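Local coordinates for DNA gyrase, B subunit, truncated (Myxococcus xanthus, PDB 3CWV), which probably catalyses ATP-dependent breakage, passage and rejoining of double-stranded DNA, as the B subunit of a type II topoisomerase of the gyrase family, at residues Leu328-Ala331 and Ile332-Gln335; Ala168-Arg171 and Ala172-Ser175. All coordinates share one frame; numbering follows the deposited sequence.

Contact 1 of 2, residues Leu328-Ala331 and Ile332-Gln335; sequences LEEA and IRKQ
The carboxylate of Glu330 lies at the edge of the Arg333 guanidinium, close to its plane, and the two flat groups are turned 30° apart. Arg333 grips side-on with two nitrogens, one to each oxygen. Arg333 NE donates to Glu330 OE1 at 2.8 Å, almost straight (166°) and on the syn side, somewhat out of the carboxylate plane. Arg333 NH1 donates to Glu330 OE2 at 3.0 Å, again from the syn side. The two side chains run alongside each other; the bend of Arg333 at chi3 (55°) turns its NE edge to the acid. Lys334 crosses the same carboxylate: Lys334 CE is 3.0 Å from Glu330 OE2, while Lys334 NZ stays 4.1 Å away, too far for a salt bridge. On the buried side, towards strand 228-234 and helix 267-284, Leu328 CG meets Ile332 CD1 at 3.8 Å. Leu328 also touches Trp234, and Ile332 touches Phe232 and Val272. Four backbone i+4 to i bonds, such as Ile332 N to Leu328 O at 3.0 Å, open helix 328-345, which packs on the five-stranded sheet, consistent with the transducer domain of type II topoisomerases. The charge pairing follows another flank. Two basic neighbours would probably favour the ionised form of Glu330.

Contact 2 of 2, residues Ala168-Arg171 and Ala172-Ser175; sequences AFDR and ARLS
Phe169 and Leu174 form the tight, buried part of this contact. Leu174 CD1 comes to 3.9 Å from Phe169 CB and meets the ring obliquely. The ring of Phe169 also packs edge-to-face with His32 of helix 28-47, and Leu174 reaches Val58 and Phe192 on the sheet strands. The backbone is firm here too: Leu174 N donates to Asp170 O at 3.2 Å, nearly straight (169°) and in the carbonyl plane.

Asp170 and Arg173 make the looser, more exposed part. Asp170 has CG anti to its N (chi1 -176°), which brings OD1 back over the first turn. There Asp170 OD1 accepts from Arg173 N at 3.2 Å, met from above the carboxylate plane. The main partner of Arg173 NH2 is Glu28 of helix 28-47, in a salt bridge; the bond from Arg173 NH2 to Asp170 OD2, 3.4 Å, is weak. The two side chains cross at about a right angle, their flat groups 55° apart. With an alanine here, Arg173 N would probably lose its capping acceptor and the guanidinium an acidic neighbour.

One residue on, Arg171 O takes two bonds from Ser175, from opposite faces of its plane: Ser175 N at 2.9 Å and Ser175 OG at 2.7 Å. A serine hydroxyl folded back on the carbonyl four residues earlier is a common helix feature. Asp170 is the N-cap of helix 171-184, and Phe169 with Leu174 across it form a hydrophobic staple, where the loop after strand 151-159 turns into the helix.

How the contacts relate
Contacts 1 and 2 lie on opposite sides of the chain's centre. Their centres are 37 Å apart and their nearest atoms about 26 Å, so they do not touch. Contact 2 comes first along the chain and opens helix 171-184, which packs against the eight-stranded sheet and helix 28-47. Contact 1 opens helix 328-345, which rests on strand 228-234 of the five-stranded sheet and on helix 267-284. Both therefore stand at a helix start, and each sets an apolar pair inward and an acid-arginine pair three residues apart on a more exposed flank. The acid ends differ: Asp170 also caps the backbone, whereas Glu330 sits within the helix.

Contact 1 of 2, residues Leu328-Ala331 and Ile332-Gln335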
loop_
_atom_site.group_PDB
_atom_site.type_symbol
_atom_site.label_atom_id
_atom_site.label_comp_id
_atom_site.label_asym_id
_atom_site.label_seq_id
_atom_site.Cartn_x
_atom_site.Cartn_y
_atom_site.Cartn_z
ATOM N N LEU A 328 15.919 5.453 12.796
ATOM C CA LEU A 328 14.447 5.495 12.796
ATOM C C LEU A 328 13.833 5.055 14.133
ATOM O O LEU A 328 12.936 5.704 14.648
ATOM C CB LEU A 328 13.832 4.629 11.660
ATOM C CG LEU A 328 12.287 4.664 11.615
ATOM C CD1 LEU A 328 11.794 6.089 11.429
ATOM C CD2 LEU A 328 11.707 3.782 10.494
ATOM N N GLU A 329 14.304 3.940 14.679
ATOM C CA GLU A 329 13.740 3.444 15.921
ATOM C C GLU A 329 13.851 4.456 17.064
ATOM O O GLU A 329 12.891 4.672 17.827
ATOM C CB GLU A 329 14.427 2.146 16.330
ATOM C CG GLU A 329 14.036 1.714 17.732
ATOM C CD GLU A 329 14.772 0.471 18.206
ATOM O OE1 GLU A 329 15.185 -0.356 17.364
ATOM O OE2 GLU A 329 14.924 0.328 19.433
ATOM N N GLU A 330 15.031 5.054 17.205
ATOM C CA GLU A 330 15.237 6.038 18.266
ATOM C C GLU A 330 14.486 7.329 18.011
ATOM O O GLU A 330 13.975 7.920 18.949
ATOM C CB GLU A 330 16.718 6.321 18.503
ATOM C CG GLU A 330 17.273 5.549 19.680
ATOM C CD GLU A 330 16.480 5.805 20.959
ATOM O OE1 GLU A 330 15.988 4.825 21.549
ATOM O OE2 GLU A 330 16.339 6.983 21.357
ATOM N N ALA A 331 14.423 7.763 16.754
ATOM C CA ALA A 331 13.631 8.953 16.373
ATOM C C ALA A 331 12.158 8.824 16.727
ATOM O O ALA A 331 11.552 9.791 17.199
ATOM C CB ALA A 331 13.762 9.237 14.909
ATOM N N ILE A 332 11.584 7.645 16.458
ATOM C CA ILE A 332 10.190 7.326 16.808
ATOM C C ILE A 332 10.014 7.241 18.321
ATOM O O ILE A 332 9.072 7.826 18.857
ATOM C CB ILE A 332 9.745 5.985 16.189
ATOM C CG1 ILE A 332 9.694 6.086 14.656
ATOM C CG2 ILE A 332 8.379 5.518 16.738
ATOM C CD1 ILE A 332 9.385 4.756 14.009
ATOM N N ARG A 333 10.918 6.527 18.998
ATOM C CA ARG A 333 10.835 6.384 20.446
ATOM C C ARG A 333 10.887 7.733 21.149
ATOM O O ARG A 333 10.071 7.988 22.036
ATOM C CB ARG A 333 11.901 5.443 21.021
ATOM C CG ARG A 333 11.606 5.036 22.491
ATOM C CD ARG A 333 12.858 4.616 23.264
ATOM N NE ARG A 333 13.869 5.668 23.221
ATOM C CZ ARG A 333 13.813 6.806 23.912
ATOM N NH1 ARG A 333 14.775 7.704 23.778
ATOM N NH2 ARG A 333 12.793 7.060 24.729
ATOM N N LYS A 334 11.803 8.602 20.722
ATOM C CA LYS A 334 11.918 9.942 21.287
ATOM C C LYS A 334 10.692 10.801 21.041
ATOM O O LYS A 334 10.279 11.560 21.923
ATOM C CB LYS A 334 13.163 10.670 20.763
ATOM C CG LYS A 334 14.444 10.196 21.412
ATOM C CD LYS A 334 15.680 10.636 20.634
ATOM C CE LYS A 334 16.927 9.965 21.200
ATOM N NZ LYS A 334 18.151 10.574 20.629
ATOM N N GLN A 335 10.122 10.703 19.846
ATOM C CA GLN A 335 8.902 11.429 19.534
ATOM C C GLN A 335 7.721 10.920 20.361
ATOM O O GLN A 335 6.923 11.714 20.867
ATOM C CB GLN A 335 8.557 11.288 18.044
ATOM C CG GLN A 335 7.298 12.050 17.596
ATOM C CD GLN A 335 7.570 13.512 17.317
ATOM O OE1 GLN A 335 8.718 13.955 17.357
ATOM N NE2 GLN A 335 6.519 14.263 17.006
#

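Contact 2 of 2, residues Ala168-Arg171 and Ala172-Ser175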
loop_
_atom_site.group_PDB
_atom_site.type_symbol
_atom_site.label_atom_id
_atom_site.label_comp_id
_atom_site.label_asym_id
_atom_site.label_seq_id
_atom_site.Cartn_x
_atom_site.Cartn_y
_atom_site.Cartn_z
ATOM N N ALA A 168 -7.668 -17.317 -12.507
ATOM C CA ALA A 168 -8.794 -16.762 -11.784
ATOM C C ALA A 168 -8.351 -15.890 -10.597
ATOM O O ALA A 168 -7.583 -16.318 -9.761
ATOM C CB ALA A 168 -9.747 -17.893 -11.335
ATOM N N PHE A 169 -8.806 -14.641 -10.551
ATOM C CA PHE A 169 -8.511 -13.788 -9.394
ATOM C C PHE A 169 -9.456 -14.025 -8.237
ATOM O O PHE A 169 -10.651 -14.202 -8.443
ATOM C CB PHE A 169 -8.569 -12.317 -9.801
ATOM C CG PHE A 169 -7.475 -11.924 -10.730
ATOM C CD1 PHE A 169 -6.169 -11.765 -10.255
ATOM C CD2 PHE A 169 -7.729 -11.746 -12.083
ATOM C CE1 PHE A 169 -5.149 -11.399 -11.124
ATOM C CE2 PHE A 169 -6.708 -11.394 -12.949
ATOM C CZ PHE A 169 -5.411 -11.221 -12.464
ATOM N N ASP A 170 -8.913 -14.022 -7.021
ATOM C CA ASP A 170 -9.678 -14.077 -5.790
ATOM C C ASP A 170 -10.185 -12.641 -5.538
ATOM O O ASP A 170 -9.417 -11.783 -5.092
ATOM C CB ASP A 170 -8.751 -14.538 -4.662
ATOM C CG ASP A 170 -9.467 -14.717 -3.326
ATOM O OD1 ASP A 170 -10.457 -14.012 -3.032
ATOM O OD2 ASP A 170 -9.025 -15.586 -2.551
ATOM N N ARG A 171 -11.456 -12.379 -5.851
ATOM C CA ARG A 171 -12.060 -11.050 -5.653
ATOM C C ARG A 171 -11.962 -10.531 -4.223
ATOM O O ARG A 171 -11.730 -9.329 -3.998
ATOM C CB ARG A 171 -13.532 -11.032 -6.062
ATOM C CG ARG A 171 -13.807 -10.474 -7.419
ATOM C CD ARG A 171 -13.411 -11.448 -8.469
ATOM N NE ARG A 171 -14.269 -11.333 -9.643
ATOM C CZ ARG A 171 -14.134 -12.078 -10.736
ATOM N NH1 ARG A 171 -14.957 -11.902 -11.766
ATOM N NH2 ARG A 171 -13.175 -13.001 -10.796
ATOM N N ALA A 172 -12.148 -11.435 -3.263
ATOM C CA ALA A 172 -12.082 -11.074 -1.845
ATOM C C ALA A 172 -10.721 -10.543 -1.431
ATOM O O ALA A 172 -10.631 -9.556 -0.677
ATOM C CB ALA A 172 -12.473 -12.280 -0.955
ATOM N N ARG A 173 -9.642 -11.197 -1.864
ATOM C CA ARG A 173 -8.319 -10.693 -1.473
ATOM C C ARG A 173 -7.936 -9.380 -2.184
ATOM O O ARG A 173 -7.276 -8.534 -1.597
ATOM C CB ARG A 173 -7.228 -11.769 -1.604
ATOM C CG ARG A 173 -6.410 -11.731 -2.836
ATOM C CD ARG A 173 -5.282 -12.736 -2.738
ATOM N NE ARG A 173 -5.812 -14.085 -2.574
ATOM C CZ ARG A 173 -5.160 -15.197 -2.908
ATOM N NH1 ARG A 173 -3.928 -15.130 -3.400
ATOM N NH2 ARG A 173 -5.748 -16.376 -2.751
ATOM N N LEU A 174 -8.365 -9.214 -3.431
ATOM C CA LEU A 174 -8.207 -7.938 -4.138
ATOM C C LEU A 174 -8.977 -6.797 -3.453
ATOM O O LEU A 174 -8.410 -5.711 -3.258
ATOM C CB LEU A 174 -8.572 -8.066 -5.629
ATOM C CG LEU A 174 -7.713 -9.020 -6.486
ATOM C CD1 LEU A 174 -8.147 -8.873 -7.923
ATOM C CD2 LEU A 174 -6.180 -8.769 -6.324
ATOM N N SER A 175 -10.239 -7.030 -3.058
ATOM C CA SER A 175 -11.004 -6.027 -2.278
ATOM C C SER A 175 -10.336 -5.686 -0.965
ATOM O O SER A 175 -10.278 -4.512 -0.592
ATOM C CB SER A 175 -12.459 -6.447 -1.975
ATOM O OG SER A 175 -13.025 -7.125 -3.067
#